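PDB 6UYH: prolyl-tRNA synthetase from Naegleria fowleri, which catalyses the ATP-dependent attachment of proline to its cognate tRNA through a prolyl-adenylate intermediate. Local coordinates for residues L116-Y128 with P139-W151. Sequence-based numbering, arbitrary orientation.
Sequences LRPTSETIMYPSY and PLKLNQWTNVVRW. With HFG (7-bromo-6-chloro-3-{3-[(2R,3S)-3-hydroxypiperidin-2-yl]-2-oxopropyl}quinazolin-4(3H)-one), chain D; ANP (phosphoaminophosphonic acid-adenylate ester), chain C.
Arg117 reaches Asn147 because its CG stands opposite the backbone N (chi1 172°) and its chain then bends at chi3, whereas Arg150, extended from CG to NE, runs straight to the carbonyl of Pro118. The Arg117 guanidinium meets Asn147 side-on: NE donates to Asn147 O at 2.9 Å, almost in line with the carbonyl, and NH2 donates to Asn147 OD1 at 2.8 Å, the guanidinium and amide planes being 59° apart. Thr146 CB lies over the centre of one guanidinium face, and NH1 shares a water with Gln144 NE2. Gln144 itself is held by Glu169 and Phe76 N.

One backbone bond, Val149 N to Arg117 O (3.0 Å), ties the motif 2 strand 140-149 to the loop preceding helix 121-131. Just beyond it, Arg150 NE and NH2 both donate to Pro118 O, at 2.9 and 3.0 Å, in the guanidinium plane. At the start of the strand, Leu140 CD2 sits over the Tyr128 ring, 3.7 Å from its centroid and 5° off the normal, while Leu142 CB and CD1 pack at the phenol oxygen, which bonds to His171 O.

The same loop lines the halofuginone site. Thr119 OG1 and Glu121 OE2 both accept from piperidine N1', the latter at 2.6 Å, and Thr119 OG1 also donates to Glu121 OE1. Arg150 NH2 donates to O2A of the ATP analogue's alpha-phosphate at 2.8 Å, as does NH1, and the inhibitor's quinazolinone N1 lies over the Arg150 guanidinium face. Pro118 O, with the phosphate oxygen at another edge, thus helps fix the rotation of an arginine that contacts both ligands, consistent with the role of the class II motif 2 arginine, which binds the alpha-phosphate and would help offset its charge during adenylate formation.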
ATOM      1  N   LEU A 116       8.878 -10.722  12.891  1.00 18.67           N
ATOM      2  CA  LEU A 116       8.018 -10.080  11.910  1.00 16.48           C
ATOM      3  C   LEU A 116       6.708  -9.665  12.564  1.00 18.59           C
ATOM      4  O   LEU A 116       6.128 -10.420  13.354  1.00 20.56           O
ATOM      5  CB  LEU A 116       7.737 -11.013  10.733  1.00 18.31           C
ATOM      6  CG  LEU A 116       8.960 -11.631  10.058  1.00 18.20           C
ATOM      7  CD1 LEU A 116       8.512 -12.561   8.957  1.00 20.55           C
ATOM      8  CD2 LEU A 116       9.906 -10.548   9.518  1.00 21.22           C
ATOM      9  N   ARG A 117       6.261  -8.457  12.233  1.00 16.40           N
ATOM     10  CA  ARG A 117       5.029  -7.799  12.650  1.00 17.39           C
ATOM     11  C   ARG A 117       3.839  -8.751  12.667  1.00 16.59           C
ATOM     12  O   ARG A 117       3.392  -9.186  11.599  1.00 17.09           O
ATOM     13  CB  ARG A 117       4.747  -6.631  11.684  1.00 18.93           C
ATOM     14  CG  ARG A 117       3.398  -5.945  11.844  1.00 27.82           C
ATOM     15  CD  ARG A 117       3.361  -4.678  10.988  1.00 28.73           C
ATOM     16  NE  ARG A 117       3.677  -4.956   9.590  1.00 24.12           N
ATOM     17  CZ  ARG A 117       4.313  -4.121   8.776  1.00 21.41           C
ATOM     18  NH1 ARG A 117       4.734  -2.938   9.203  1.00 18.46           N
ATOM     19  NH2 ARG A 117       4.542  -4.474   7.521  1.00 24.99           N
ATOM     20  N   PRO A 118       3.294  -9.087  13.845  1.00 17.50           N
ATOM     21  CA  PRO A 118       2.030  -9.843  13.897  1.00 21.63           C
ATOM     22  C   PRO A 118       0.834  -8.936  14.144  1.00 19.74           C
ATOM     23  O   PRO A 118      -0.325  -9.357  14.067  1.00 22.32           O
ATOM     24  CB  PRO A 118       2.254 -10.787  15.078  1.00 24.71           C
ATOM     25  CG  PRO A 118       3.087  -9.956  16.022  1.00 23.66           C
ATOM     26  CD  PRO A 118       3.967  -9.064  15.159  1.00 19.02           C
ATOM     27  N   THR A 119       1.157  -7.687  14.485  1.00 15.85           N
ATOM     28  CA  THR A 119       0.292  -6.563  14.838  1.00 18.95           C
ATOM     29  C   THR A 119       1.253  -5.521  15.406  1.00 17.79           C
ATOM     30  O   THR A 119       2.379  -5.882  15.774  1.00 17.75           O
ATOM     31  CB  THR A 119      -0.823  -6.938  15.830  1.00 17.52           C
ATOM     32  OG1 THR A 119      -1.625  -5.776  16.081  1.00 20.54           O
ATOM     33  CG2 THR A 119      -0.239  -7.439  17.155  1.00 18.70           C
ATOM     34  N   SER A 120       0.872  -4.240  15.477  1.00 18.07           N
ATOM     35  CA  SER A 120       1.873  -3.198  15.712  1.00 15.94           C
ATOM     36  C   SER A 120       1.772  -2.464  17.053  1.00 15.71           C
ATOM     37  O   SER A 120       2.442  -1.438  17.216  1.00 18.63           O
ATOM     38  CB  SER A 120       1.842  -2.182  14.571  1.00 16.98           C
ATOM     39  OG  SER A 120       2.156  -2.843  13.358  1.00 17.41           O
ATOM     40  N   GLU A 121       0.992  -2.962  18.024  1.00 19.52           N
ATOM     41  CA  GLU A 121       0.929  -2.291  19.323  1.00 20.35           C
ATOM     42  C   GLU A 121       2.320  -2.060  19.917  1.00 19.15           C
ATOM     43  O   GLU A 121       2.636  -0.951  20.368  1.00 18.80           O
ATOM     44  CB  GLU A 121       0.088  -3.104  20.308  1.00 18.92           C
ATOM     45  CG  GLU A 121      -1.426  -2.968  20.135  1.00 21.40           C
ATOM     46  CD  GLU A 121      -1.986  -3.875  19.055  1.00 23.87           C
ATOM     47  OE1 GLU A 121      -1.215  -4.629  18.425  1.00 22.91           O
ATOM     48  OE2 GLU A 121      -3.211  -3.838  18.838  1.00 25.04           O
ATOM     49  N   THR A 122       3.158  -3.107  19.950  1.00 17.39           N
ATOM     50  CA  THR A 122       4.469  -2.984  20.596  1.00 19.80           C
ATOM     51  C   THR A 122       5.483  -2.266  19.716  1.00 16.47           C
ATOM     52  O   THR A 122       6.548  -1.872  20.215  1.00 19.92           O
ATOM     53  CB  THR A 122       5.035  -4.355  20.995  1.00 20.56           C
ATOM     54  OG1 THR A 122       5.288  -5.143  19.822  1.00 21.95           O
ATOM     55  CG2 THR A 122       4.075  -5.095  21.939  1.00 23.22           C
ATOM     56  N   ILE A 123       5.163  -2.092  18.431  1.00 16.85           N
ATOM     57  CA  ILE A 123       5.998  -1.349  17.491  1.00 17.26           C
ATOM     58  C   ILE A 123       5.708   0.147  17.578  1.00 19.61           C
ATOM     59  O   ILE A 123       6.617   0.971  17.435  1.00 19.38           O
ATOM     60  CB  ILE A 123       5.755  -1.879  16.062  1.00 17.31           C
ATOM     61  CG1 ILE A 123       6.134  -3.360  15.978  1.00 18.74           C
ATOM     62  CG2 ILE A 123       6.502  -1.036  15.003  1.00 17.59           C
ATOM     63  CD1 ILE A 123       5.827  -3.998  14.615  1.00 16.66           C
ATOM     64  N   MET A 124       4.454   0.516  17.833  1.00 17.31           N
ATOM     65  CA  MET A 124       4.007   1.900  17.780  1.00 17.75           C
ATOM     66  C   MET A 124       3.946   2.595  19.130  1.00 22.72           C
ATOM     67  O   MET A 124       4.192   3.804  19.196  1.00 21.09           O
ATOM     68  CB  MET A 124       2.623   1.968  17.131  1.00 16.80           C
ATOM     69  CG  MET A 124       2.636   1.526  15.688  1.00 15.02           C
ATOM     70  SD  MET A 124       0.963   1.400  15.010  1.00 21.35           S
ATOM     71  CE  MET A 124       0.506   3.127  14.950  1.00 18.07           C
ATOM     72  N   TYR A 125       3.635   1.881  20.204  1.00 21.44           N
ATOM     73  CA  TYR A 125       3.279   2.595  21.425  1.00 19.36           C
ATOM     74  C   TYR A 125       4.475   3.219  22.146  1.00 20.01           C
ATOM     75  O   TYR A 125       4.282   4.218  22.848  1.00 23.47           O
ATOM     76  CB  TYR A 125       2.468   1.684  22.359  1.00 20.96           C
ATOM     77  CG  TYR A 125       1.092   1.346  21.802  1.00 22.63           C
ATOM     78  CD1 TYR A 125       0.603   2.002  20.668  1.00 25.46           C
ATOM     79  CD2 TYR A 125       0.291   0.368  22.386  1.00 24.03           C
ATOM     80  CE1 TYR A 125      -0.644   1.700  20.147  1.00 20.35           C
ATOM     81  CE2 TYR A 125      -0.965   0.052  21.866  1.00 21.92           C
ATOM     82  CZ  TYR A 125      -1.422   0.721  20.745  1.00 21.46           C
ATOM     83  OH  TYR A 125      -2.667   0.419  20.220  1.00 22.92           O
ATOM     84  N   PRO A 126       5.718   2.738  21.977  1.00 21.33           N
ATOM     85  CA  PRO A 126       6.841   3.543  22.492  1.00 26.32           C
ATOM     86  C   PRO A 126       6.923   4.917  21.844  1.00 24.89           C
ATOM     87  O   PRO A 126       7.250   5.896  22.525  1.00 24.99           O
ATOM     88  CB  PRO A 126       8.065   2.668  22.188  1.00 26.00           C
ATOM     89  CG  PRO A 126       7.527   1.274  22.249  1.00 24.19           C
ATOM     90  CD  PRO A 126       6.173   1.389  21.587  1.00 22.68           C
ATOM     91  N   SER A 127       6.602   5.022  20.549  1.00 21.10           N
ATOM     92  CA  SER A 127       6.544   6.331  19.897  1.00 23.36           C
ATOM     93  C   SER A 127       5.393   7.167  20.434  1.00 23.43           C
ATOM     94  O   SER A 127       5.526   8.387  20.595  1.00 24.25           O
ATOM     95  CB  SER A 127       6.399   6.155  18.383  1.00 22.16           C
ATOM     96  OG  SER A 127       7.569   5.585  17.844  1.00 22.80           O
ATOM     97  N   TYR A 128       4.245   6.535  20.689  1.00 16.70           N
ATOM     98  CA  TYR A 128       3.117   7.265  21.253  1.00 19.50           C
ATOM     99  C   TYR A 128       3.489   7.887  22.590  1.00 22.77           C
ATOM    100  O   TYR A 128       3.086   9.016  22.893  1.00 25.34           O
ATOM    101  CB  TYR A 128       1.913   6.326  21.411  1.00 19.08           C
ATOM    102  CG  TYR A 128       1.071   6.129  20.162  1.00 19.01           C
ATOM    103  CD1 TYR A 128       1.659   5.933  18.921  1.00 20.62           C
ATOM    104  CD2 TYR A 128      -0.319   6.105  20.237  1.00 21.59           C
ATOM    105  CE1 TYR A 128       0.894   5.751  17.784  1.00 22.02           C
ATOM    106  CE2 TYR A 128      -1.096   5.930  19.100  1.00 21.40           C
ATOM    107  CZ  TYR A 128      -0.486   5.748  17.883  1.00 19.51           C
ATOM    108  OH  TYR A 128      -1.248   5.566  16.745  1.00 17.67           O
ATOM    109  N   PRO A 139      -6.552  14.367  20.362  1.00 28.88           N
ATOM    110  CA  PRO A 139      -6.318  12.948  20.080  1.00 27.55           C
ATOM    111  C   PRO A 139      -5.226  12.719  19.052  1.00 28.32           C
ATOM    112  O   PRO A 139      -4.969  13.597  18.219  1.00 27.77           O
ATOM    113  CB  PRO A 139      -7.673  12.470  19.554  1.00 29.74           C
ATOM    114  CG  PRO A 139      -8.284  13.695  18.947  1.00 33.57           C
ATOM    115  CD  PRO A 139      -7.827  14.844  19.796  1.00 32.49           C
ATOM    116  N   LEU A 140      -4.558  11.574  19.167  1.00 23.22           N
ATOM    117  CA  LEU A 140      -3.607  11.090  18.173  1.00 21.61           C
ATOM    118  C   LEU A 140      -4.232   9.874  17.511  1.00 22.70           C
ATOM    119  O   LEU A 140      -4.556   8.898  18.192  1.00 24.00           O
ATOM    120  CB  LEU A 140      -2.265  10.719  18.808  1.00 27.93           C
ATOM    121  CG  LEU A 140      -1.236  10.048  17.884  1.00 31.72           C
ATOM    122  CD1 LEU A 140      -0.847  10.973  16.736  1.00 29.86           C
ATOM    123  CD2 LEU A 140       0.003   9.602  18.658  1.00 29.78           C
ATOM    124  N   LYS A 141      -4.396   9.927  16.192  1.00 21.98           N
ATOM    125  CA  LYS A 141      -5.144   8.900  15.470  1.00 19.07           C
ATOM    126  C   LYS A 141      -4.370   8.541  14.212  1.00 20.51           C
ATOM    127  O   LYS A 141      -4.331   9.330  13.269  1.00 19.77           O
ATOM    128  CB  LYS A 141      -6.552   9.394  15.132  1.00 24.22           C
ATOM    129  CG  LYS A 141      -7.262   9.965  16.368  1.00 24.91           C
ATOM    130  CD  LYS A 141      -8.762   9.921  16.275  1.00 38.23           C
ATOM    131  CE  LYS A 141      -9.298  11.130  15.580  1.00 36.88           C
ATOM    132  NZ  LYS A 141     -10.757  11.292  15.853  1.00 33.41           N
ATOM    133  N   LEU A 142      -3.758   7.363  14.199  1.00 18.79           N
ATOM    134  CA  LEU A 142      -2.918   6.936  13.088  1.00 17.51           C
ATOM    135  C   LEU A 142      -3.418   5.609  12.536  1.00 18.92           C
ATOM    136  O   LEU A 142      -4.016   4.804  13.251  1.00 20.87           O
ATOM    137  CB  LEU A 142      -1.463   6.800  13.532  1.00 19.48           C
ATOM    138  CG  LEU A 142      -0.840   8.052  14.171  1.00 19.22           C
ATOM    139  CD1 LEU A 142       0.603   7.778  14.603  1.00 19.21           C
ATOM    140  CD2 LEU A 142      -0.907   9.274  13.236  1.00 19.67           C
ATOM    141  N   ASN A 143      -3.150   5.383  11.254  1.00 17.21           N
ATOM    142  CA  ASN A 143      -3.584   4.183  10.558  1.00 17.34           C
ATOM    143  C   ASN A 143      -2.463   3.739   9.632  1.00 16.82           C
ATOM    144  O   ASN A 143      -1.697   4.570   9.138  1.00 16.36           O
ATOM    145  CB  ASN A 143      -4.874   4.455   9.758  1.00 15.62           C
ATOM    146  CG  ASN A 143      -5.283   3.292   8.897  1.00 16.15           C
ATOM    147  OD1 ASN A 143      -5.776   2.282   9.407  1.00 19.25           O
ATOM    148  ND2 ASN A 143      -5.085   3.417   7.580  1.00 14.69           N
ATOM    149  N   GLN A 144      -2.346   2.433   9.410  1.00 15.42           N
ATOM    150  CA  GLN A 144      -1.429   1.994   8.361  1.00 17.98           C
ATOM    151  C   GLN A 144      -1.992   0.782   7.630  1.00 16.68           C
ATOM    152  O   GLN A 144      -2.643  -0.075   8.229  1.00 17.72           O
ATOM    153  CB  GLN A 144      -0.018   1.694   8.907  1.00 19.18           C
ATOM    154  CG  GLN A 144       0.044   0.767  10.104  1.00 18.62           C
ATOM    155  CD  GLN A 144       1.478   0.522  10.556  1.00 19.17           C
ATOM    156  OE1 GLN A 144       2.353   1.356  10.333  1.00 19.54           O
ATOM    157  NE2 GLN A 144       1.721  -0.623  11.197  1.00 18.57           N
ATOM    158  N   TRP A 145      -1.750   0.752   6.314  1.00 16.13           N
ATOM    159  CA  TRP A 145      -2.084  -0.367   5.437  1.00 15.48           C
ATOM    160  C   TRP A 145      -0.814  -1.191   5.253  1.00 18.55           C
ATOM    161  O   TRP A 145       0.147  -0.715   4.637  1.00 20.60           O
ATOM    162  CB  TRP A 145      -2.598   0.145   4.088  1.00 15.10           C
ATOM    163  CG  TRP A 145      -3.843   0.953   4.196  1.00 17.62           C
ATOM    164  CD1 TRP A 145      -3.940   2.310   4.330  1.00 20.04           C
ATOM    165  CD2 TRP A 145      -5.178   0.454   4.163  1.00 13.88           C
ATOM    166  NE1 TRP A 145      -5.261   2.684   4.393  1.00 17.72           N
ATOM    167  CE2 TRP A 145      -6.043   1.560   4.309  1.00 16.96           C
ATOM    168  CE3 TRP A 145      -5.730  -0.828   4.053  1.00 16.26           C
ATOM    169  CZ2 TRP A 145      -7.429   1.428   4.331  1.00 18.63           C
ATOM    170  CZ3 TRP A 145      -7.095  -0.961   4.068  1.00 17.26           C
ATOM    171  CH2 TRP A 145      -7.938   0.162   4.213  1.00 17.69           C
ATOM    172  N   THR A 146      -0.792  -2.411   5.800  1.00 20.14           N
ATOM    173  CA  THR A 146       0.446  -3.175   5.903  1.00 25.33           C
ATOM    174  C   THR A 146       0.181  -4.656   5.688  1.00 20.30           C
ATOM    175  O   THR A 146      -0.963  -5.132   5.747  1.00 20.24           O
ATOM    176  CB  THR A 146       1.127  -3.028   7.283  1.00 25.31           C
ATOM    177  OG1 THR A 146       0.341  -3.707   8.270  1.00 30.97           O
ATOM    178  CG2 THR A 146       1.258  -1.598   7.708  1.00 21.88           C
ATOM    179  N   ASN A 147       1.273  -5.401   5.496  1.00 15.48           N
ATOM    180  CA  ASN A 147       1.222  -6.855   5.599  1.00 14.95           C
ATOM    181  C   ASN A 147       1.511  -7.309   7.029  1.00 20.03           C
ATOM    182  O   ASN A 147       2.175  -6.625   7.800  1.00 22.14           O
ATOM    183  CB  ASN A 147       2.183  -7.525   4.600  1.00 15.57           C
ATOM    184  CG  ASN A 147       3.616  -7.065   4.737  1.00 25.13           C
ATOM    185  OD1 ASN A 147       3.909  -6.023   5.309  1.00 21.69           O
ATOM    186  ND2 ASN A 147       4.525  -7.848   4.174  1.00 28.80           N
ATOM    187  N   VAL A 148       0.982  -8.480   7.370  0.54 14.99           N
ATOM    188  CA  VAL A 148       1.046  -9.044   8.711  0.54 16.57           C
ATOM    189  C   VAL A 148       1.439 -10.506   8.572  0.54 16.62           C
ATOM    190  O   VAL A 148       1.021 -11.170   7.619  0.54 20.44           O
ATOM    191  CB  VAL A 148      -0.317  -8.928   9.434  0.54 19.34           C
ATOM    192  CG1 VAL A 148      -0.150  -9.166  10.915  0.54 21.10           C
ATOM    193  CG2 VAL A 148      -0.960  -7.570   9.160  0.54 24.31           C
ATOM    194  N   VAL A 149       2.232 -11.015   9.515  1.00 17.89           N
ATOM    195  CA  VAL A 149       2.689 -12.405   9.486  1.00 17.19           C
ATOM    196  C   VAL A 149       2.320 -13.078  10.796  1.00 19.90           C
ATOM    197  O   VAL A 149       2.710 -12.610  11.871  1.00 19.86           O
ATOM    198  CB  VAL A 149       4.203 -12.516   9.246  1.00 17.66           C
ATOM    199  CG1 VAL A 149       4.654 -13.979   9.346  1.00 17.91           C
ATOM    200  CG2 VAL A 149       4.575 -11.916   7.880  1.00 22.04           C
ATOM    201  N   ARG A 150       1.591 -14.187  10.707  1.00 17.24           N
ATOM    202  CA  ARG A 150       1.318 -15.031  11.867  1.00 19.10           C
ATOM    203  C   ARG A 150       1.455 -16.483  11.442  1.00 20.57           C
ATOM    204  O   ARG A 150       0.820 -16.909  10.471  1.00 21.35           O
ATOM    205  CB  ARG A 150      -0.091 -14.790  12.431  1.00 21.65           C
ATOM    206  CG  ARG A 150      -0.327 -13.371  12.916  1.00 21.77           C
ATOM    207  CD  ARG A 150      -1.787 -13.109  13.232  1.00 22.02           C
ATOM    208  NE  ARG A 150      -1.974 -11.725  13.664  1.00 21.02           N
ATOM    209  CZ  ARG A 150      -3.129 -11.219  14.088  1.00 24.81           C
ATOM    210  NH1 ARG A 150      -4.214 -11.985  14.132  1.00 22.59           N
ATOM    211  NH2 ARG A 150      -3.197  -9.943  14.455  1.00 21.17           N
ATOM    212  N   TRP A 151       2.275 -17.243  12.160  1.00 21.02           N
ATOM    213  CA  TRP A 151       2.440 -18.657  11.841  1.00 29.43           C
ATOM    214  C   TRP A 151       1.250 -19.429  12.414  1.00 26.42           C
ATOM    215  O   TRP A 151       1.332 -20.121  13.428  1.00 29.09           O
ATOM    216  CB  TRP A 151       3.776 -19.179  12.344  1.00 30.09           C
ATOM    217  CG  TRP A 151       4.486 -19.911  11.266  1.00 39.77           C
ATOM    218  CD1 TRP A 151       4.766 -21.247  11.224  1.00 43.31           C
ATOM    219  CD2 TRP A 151       4.954 -19.365  10.028  1.00 39.00           C
ATOM    220  NE1 TRP A 151       5.409 -21.560  10.050  1.00 45.41           N
ATOM    221  CE2 TRP A 151       5.532 -20.423   9.296  1.00 46.17           C
ATOM    222  CE3 TRP A 151       4.948 -18.084   9.469  1.00 44.02           C
ATOM    223  CZ2 TRP A 151       6.107 -20.236   8.040  1.00 50.06           C
ATOM    224  CZ3 TRP A 151       5.516 -17.901   8.222  1.00 47.56           C
ATOM    225  CH2 TRP A 151       6.087 -18.971   7.522  1.00 46.57           C
TER
HETATM  226  O4' HFG D 602      -3.775  -7.978  16.810  1.00 20.28           O
HETATM  227  C21 HFG D 602      -4.499  -8.045  17.781  1.00 24.81           C
HETATM  228  C3' HFG D 602      -5.220  -6.833  18.325  1.00 20.55           C
HETATM  229  C2' HFG D 602      -5.506  -5.717  17.312  1.00 20.83           C
HETATM  230  N1' HFG D 602      -4.282  -5.065  16.829  1.00 17.42           N
HETATM  231  C6' HFG D 602      -4.576  -3.904  15.980  1.00 16.82           C
HETATM  232  C5' HFG D 602      -5.394  -4.280  14.774  1.00 18.02           C
HETATM  233  C4' HFG D 602      -6.662  -5.027  15.198  1.00 17.85           C
HETATM  234  C39 HFG D 602      -6.326  -6.192  16.111  1.00 16.99           C
HETATM  235  O7' HFG D 602      -7.534  -6.815  16.559  1.00 18.66           O
HETATM  236  C1' HFG D 602      -4.708  -9.370  18.529  1.00 20.25           C
HETATM  237  N3  HFG D 602      -3.615 -10.310  18.292  1.00 19.80           N
HETATM  238  C4  HFG D 602      -2.374 -10.010  18.839  1.00 16.95           C
HETATM  239  O11 HFG D 602      -2.212  -9.022  19.533  1.00 22.03           O
HETATM  240  C10 HFG D 602      -1.317 -10.957  18.461  1.00 22.33           C
HETATM  241  C5  HFG D 602      -0.021 -10.791  18.948  1.00 20.51           C
HETATM  242  C2  HFG D 602      -3.807 -11.400  17.488  1.00 22.25           C
HETATM  243  N1  HFG D 602      -2.908 -12.241  17.121  1.00 23.99           N
HETATM  244  C9  HFG D 602      -1.616 -12.015  17.600  1.00 23.05           C
HETATM  245  C8  HFG D 602      -0.600 -12.873  17.180  1.00 22.26           C
HETATM  246  C7  HFG D 602       0.688 -12.676  17.651  1.00 23.39           C
HETATM  247 BR1  HFG D 602       2.060 -13.794  16.979  1.00 38.31          BR
HETATM  248  C6  HFG D 602       0.968 -11.668  18.549  1.00 21.53           C
HETATM  249 CL1  HFG D 602       2.553 -11.501  19.244  1.00 29.18          CL
HETATM  250  PG  ANP C 601      -9.064 -15.093  14.513  1.00 44.96           P
HETATM  251  O1G ANP C 601      -9.828 -15.938  15.421  1.00 48.39           O
HETATM  252  O2G ANP C 601      -7.582 -15.654  14.444  1.00 37.08           O
HETATM  253  O3G ANP C 601      -9.794 -15.165  13.116  1.00 52.93           O
HETATM  254  PB  ANP C 601      -7.844 -12.621  15.689  1.00 37.32           P
HETATM  255  O1B ANP C 601      -8.136 -12.276  17.072  1.00 38.66           O
HETATM  256  O2B ANP C 601      -6.488 -13.387  15.620  1.00 31.96           O
HETATM  257  N3B ANP C 601      -9.032 -13.522  14.992  1.00 46.77           N
HETATM  258  PA  ANP C 601      -7.207  -9.870  15.058  1.00 26.46           P
HETATM  259  O1A ANP C 601      -8.043  -9.133  16.029  1.00 32.74           O
HETATM  260  O2A ANP C 601      -5.796  -9.963  15.538  1.00 26.06           O
HETATM  261  O3A ANP C 601      -7.731 -11.349  14.808  1.00 31.43           O
HETATM  262  O5' ANP C 601      -7.178  -9.272  13.564  1.00 29.10           O
HETATM  263  C5' ANP C 601      -8.028  -8.241  13.007  1.00 25.80           C
HETATM  264  C4' ANP C 601      -8.840  -8.878  11.910  1.00 31.92           C
HETATM  265  O4' ANP C 601      -7.959  -9.473  10.931  1.00 24.98           O
HETATM  266  C3' ANP C 601      -9.706 -10.029  12.398  1.00 35.76           C
HETATM  267  O3' ANP C 601     -10.945  -9.545  12.902  1.00 47.43           O
HETATM  268  C2' ANP C 601      -9.886 -10.873  11.135  1.00 28.95           C
HETATM  269  O2' ANP C 601     -11.031 -10.442  10.410  1.00 29.21           O
HETATM  270  C1' ANP C 601      -8.572 -10.622  10.368  1.00 20.67           C
HETATM  271  N9  ANP C 601      -7.628 -11.728  10.444  1.00 24.31           N
HETATM  272  C8  ANP C 601      -7.106 -12.299  11.576  1.00 21.83           C
HETATM  273  N7  ANP C 601      -6.270 -13.281  11.348  1.00 23.11           N
HETATM  274  C5  ANP C 601      -6.234 -13.364   9.961  1.00 21.25           C
HETATM  275  C6  ANP C 601      -5.534 -14.208   9.081  1.00 22.18           C
HETATM  276  N6  ANP C 601      -4.656 -15.134   9.473  1.00 20.37           N
HETATM  277  N1  ANP C 601      -5.752 -14.047   7.756  1.00 19.74           N
HETATM  278  C2  ANP C 601      -6.590 -13.088   7.353  1.00 19.60           C
HETATM  279  N3  ANP C 601      -7.290 -12.222   8.088  1.00 19.85           N
HETATM  280  C4  ANP C 601      -7.070 -12.416   9.393  1.00 20.06           C
HETATM  281  O   HOH W   1       5.249 -12.989  13.255  1.00 20.69           O
HETATM  282  O   HOH W   2       4.440  -1.834  11.987  1.00 18.09           O